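Local atomic coordinates of copper-transporting ATPase (Sulfolobus solfataricus, PDB entry 2IYE), a protein that probably couples ATP hydrolysis to the transport of heavy-metal ions such as copper across the cell membrane, represented here by its catalytic, nucleotide-binding fragment. Residues Phe33-Thr38 with Ser159-Asp164. Sequence-based numbering, arbitrary orientation.
Sequences FDKTGT and SGDKED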
ATOM      1  N   PHE A  33      -9.663  -3.629  -5.239  1.00 41.54           N
ATOM      2  CA  PHE A  33      -8.274  -3.245  -5.102  1.00 40.63           C
ATOM      3  C   PHE A  33      -7.986  -2.343  -3.891  1.00 39.86           C
ATOM      4  O   PHE A  33      -8.483  -1.193  -3.824  1.00 39.26           O
ATOM      5  CB  PHE A  33      -7.895  -2.462  -6.348  1.00 41.46           C
ATOM      6  CG  PHE A  33      -7.657  -3.305  -7.565  1.00 42.90           C
ATOM      7  CD1 PHE A  33      -6.433  -3.952  -7.753  1.00 42.21           C
ATOM      8  CD2 PHE A  33      -8.626  -3.401  -8.563  1.00 40.78           C
ATOM      9  CE1 PHE A  33      -6.215  -4.708  -8.914  1.00 45.26           C
ATOM     10  CE2 PHE A  33      -8.410  -4.167  -9.723  1.00 38.80           C
ATOM     11  CZ  PHE A  33      -7.232  -4.823  -9.904  1.00 40.47           C
ATOM     12  N   ASP A  34      -7.155  -2.824  -2.964  1.00 39.61           N
ATOM     13  CA  ASP A  34      -6.612  -1.981  -1.881  1.00 40.22           C
ATOM     14  C   ASP A  34      -5.417  -1.222  -2.519  1.00 41.11           C
ATOM     15  O   ASP A  34      -4.310  -1.778  -2.732  1.00 41.15           O
ATOM     16  CB  ASP A  34      -6.222  -2.871  -0.686  1.00 40.56           C
ATOM     17  CG  ASP A  34      -6.164  -2.115   0.654  1.00 43.18           C
ATOM     18  OD1 ASP A  34      -6.471  -0.880   0.688  1.00 44.88           O
ATOM     19  OD2 ASP A  34      -5.788  -2.751   1.679  1.00 38.30           O
ATOM     20  N   LYS A  35      -5.667   0.036  -2.894  1.00 41.50           N
ATOM     21  CA  LYS A  35      -4.760   0.854  -3.688  1.00 42.58           C
ATOM     22  C   LYS A  35      -3.211   0.739  -3.376  1.00 43.06           C
ATOM     23  O   LYS A  35      -2.399   0.499  -4.302  1.00 42.75           O
ATOM     24  CB  LYS A  35      -5.288   2.295  -3.645  1.00 42.55           C
ATOM     25  CG  LYS A  35      -4.303   3.374  -4.066  1.00 48.16           C
ATOM     26  CD  LYS A  35      -4.794   4.826  -3.712  1.00 52.78           C
ATOM     27  CE  LYS A  35      -4.138   5.474  -2.505  1.00 49.10           C
ATOM     28  NZ  LYS A  35      -2.729   5.651  -2.829  1.00 53.21           N
ATOM     29  N   THR A  36      -2.787   0.892  -2.113  1.00 42.97           N
ATOM     30  CA  THR A  36      -1.344   0.867  -1.795  1.00 43.95           C
ATOM     31  C   THR A  36      -0.579  -0.469  -2.011  1.00 44.12           C
ATOM     32  O   THR A  36      -0.858  -1.468  -1.354  1.00 44.95           O
ATOM     33  CB  THR A  36      -1.091   1.414  -0.406  1.00 44.23           C
ATOM     34  OG1 THR A  36      -1.805   2.652  -0.281  1.00 47.39           O
ATOM     35  CG2 THR A  36       0.428   1.683  -0.187  1.00 42.98           C
ATOM     36  N   GLY A  37       0.402  -0.481  -2.917  1.00 43.89           N
ATOM     37  CA  GLY A  37       1.175  -1.702  -3.212  1.00 41.37           C
ATOM     38  C   GLY A  37       0.570  -2.505  -4.352  1.00 41.92           C
ATOM     39  O   GLY A  37       1.233  -3.438  -4.840  1.00 43.58           O
ATOM     40  N   THR A  38      -0.657  -2.188  -4.793  1.00 39.10           N
ATOM     41  CA  THR A  38      -1.298  -2.977  -5.874  1.00 37.89           C
ATOM     42  C   THR A  38      -1.416  -2.175  -7.166  1.00 37.62           C
ATOM     43  O   THR A  38      -0.702  -2.489  -8.128  1.00 37.01           O
ATOM     44  CB  THR A  38      -2.707  -3.611  -5.463  1.00 38.50           C
ATOM     45  OG1 THR A  38      -3.750  -2.599  -5.432  1.00 35.60           O
ATOM     46  CG2 THR A  38      -2.586  -4.365  -4.048  1.00 37.57           C
ATOM     47  N   SER A 159      -9.206   2.688  -0.056  1.00 41.59           N
ATOM     48  CA  SER A 159      -7.967   3.208   0.529  1.00 43.21           C
ATOM     49  C   SER A 159      -8.068   4.015   1.817  1.00 43.41           C
ATOM     50  O   SER A 159      -9.054   4.683   2.065  1.00 44.36           O
ATOM     51  CB  SER A 159      -7.170   4.001  -0.482  1.00 43.05           C
ATOM     52  OG  SER A 159      -5.886   4.238   0.094  1.00 48.22           O
ATOM     53  N   GLY A 160      -7.020   3.954   2.637  1.00 44.07           N
ATOM     54  CA  GLY A 160      -6.880   4.863   3.798  1.00 44.97           C
ATOM     55  C   GLY A 160      -6.428   6.291   3.442  1.00 45.40           C
ATOM     56  O   GLY A 160      -6.386   7.167   4.291  1.00 45.47           O
ATOM     57  N   ASP A 161      -6.081   6.512   2.188  1.00 45.90           N
ATOM     58  CA  ASP A 161      -5.651   7.800   1.740  1.00 47.96           C
ATOM     59  C   ASP A 161      -6.784   8.821   1.605  1.00 48.16           C
ATOM     60  O   ASP A 161      -7.967   8.460   1.513  1.00 48.09           O
ATOM     61  CB  ASP A 161      -4.947   7.635   0.399  1.00 49.10           C
ATOM     62  CG  ASP A 161      -3.806   8.631   0.206  1.00 50.54           C
ATOM     63  OD1 ASP A 161      -3.845   9.722   0.814  1.00 54.41           O
ATOM     64  OD2 ASP A 161      -2.884   8.332  -0.581  1.00 52.82           O
ATOM     65  N   LYS A 162      -6.394  10.090   1.575  1.00 48.33           N
ATOM     66  CA  LYS A 162      -7.314  11.213   1.349  1.00 49.99           C
ATOM     67  C   LYS A 162      -8.189  11.143   0.067  1.00 49.80           C
ATOM     68  O   LYS A 162      -7.743  10.685  -0.990  1.00 49.05           O
ATOM     69  CB  LYS A 162      -6.521  12.537   1.351  1.00 50.45           C
ATOM     70  CG  LYS A 162      -5.749  12.867   2.659  1.00 53.77           C
ATOM     71  CD  LYS A 162      -6.656  13.336   3.853  1.00 58.60           C
ATOM     72  CE  LYS A 162      -7.460  12.173   4.524  1.00 63.27           C
ATOM     73  NZ  LYS A 162      -6.682  10.871   4.884  1.00 64.98           N
ATOM     74  N   GLU A 163      -9.427  11.626   0.189  1.00 50.47           N
ATOM     75  CA  GLU A 163     -10.407  11.739  -0.926  1.00 51.18           C
ATOM     76  C   GLU A 163      -9.902  12.316  -2.269  1.00 50.54           C
ATOM     77  O   GLU A 163     -10.174  11.748  -3.316  1.00 50.93           O
ATOM     78  CB  GLU A 163     -11.654  12.510  -0.430  1.00 51.55           C
ATOM     79  CG  GLU A 163     -12.723  12.865  -1.485  1.00 53.80           C
ATOM     80  CD  GLU A 163     -13.516  11.657  -2.006  1.00 57.06           C
ATOM     81  OE1 GLU A 163     -13.725  10.659  -1.265  1.00 58.23           O
ATOM     82  OE2 GLU A 163     -13.951  11.720  -3.171  1.00 58.76           O
ATOM     83  N   ASP A 164      -9.191  13.429  -2.247  1.00 50.54           N
ATOM     84  CA  ASP A 164      -8.691  14.044  -3.500  1.00 51.51           C
ATOM     85  C   ASP A 164      -7.635  13.186  -4.210  1.00 51.40           C
ATOM     86  O   ASP A 164      -7.490  13.242  -5.422  1.00 51.65           O
ATOM     87  CB  ASP A 164      -8.183  15.504  -3.286  1.00 51.39           C
ATOM     88  CG  ASP A 164      -6.772  15.573  -2.639  1.00 53.33           C
ATOM     89  OD1 ASP A 164      -6.418  14.657  -1.861  1.00 56.05           O
ATOM     90  OD2 ASP A 164      -5.998  16.536  -2.904  1.00 54.59           O
TER
HETATM   91  O   HOH W   1      -4.699   1.012   0.043  1.00 38.13           O
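OG of Ser159 lies between the two loops with a partner on each flank: it accepts a nearly straight bond from the backbone N of Asp161 at 3.1 Å, closing an ST turn, and takes a weak one from a water. That water bridges the two segments, donating a hydrogen bond to Asp34 OD1 at 2.7 Å and accepting from the backbone N of Thr36. Asp34 OD1 is also paired with Lys187, so the water and the lysine share one carboxylate oxygen.

Lys35 reaches across as well. With CG anti to the backbone N (chi1 163°) and the chain bent at chi3 and chi4, its CE passes 3.4 Å from Ser159 OG, and the ammonium comes round to the carboxylate beyond. NZ stands 3.5 Å from Asp161 OD2, a rather long salt bridge, while CE rests 3.7 Å from Asp161 CB. The other oxygen, Asp161 OD1, accepts from the backbone N of Lys162 on its anti side. Were Asp161 an alanine, the Lys35 ammonium would probably lose this carboxylate partner and be less restrained in its swing.

Lys35, Thr36, Ser159, Gly160 and Asp161 all bind ATP in a structure of this protein, and the pairing joins the DKTGT motif, which begins with Asp34 on strand 30-34, to the loop after the neighbouring strand 154-158, consistent with the phosphorylation site of a haloacid dehalogenase-like P-type ATPase domain, where the DKTGT aspartate takes the phosphate.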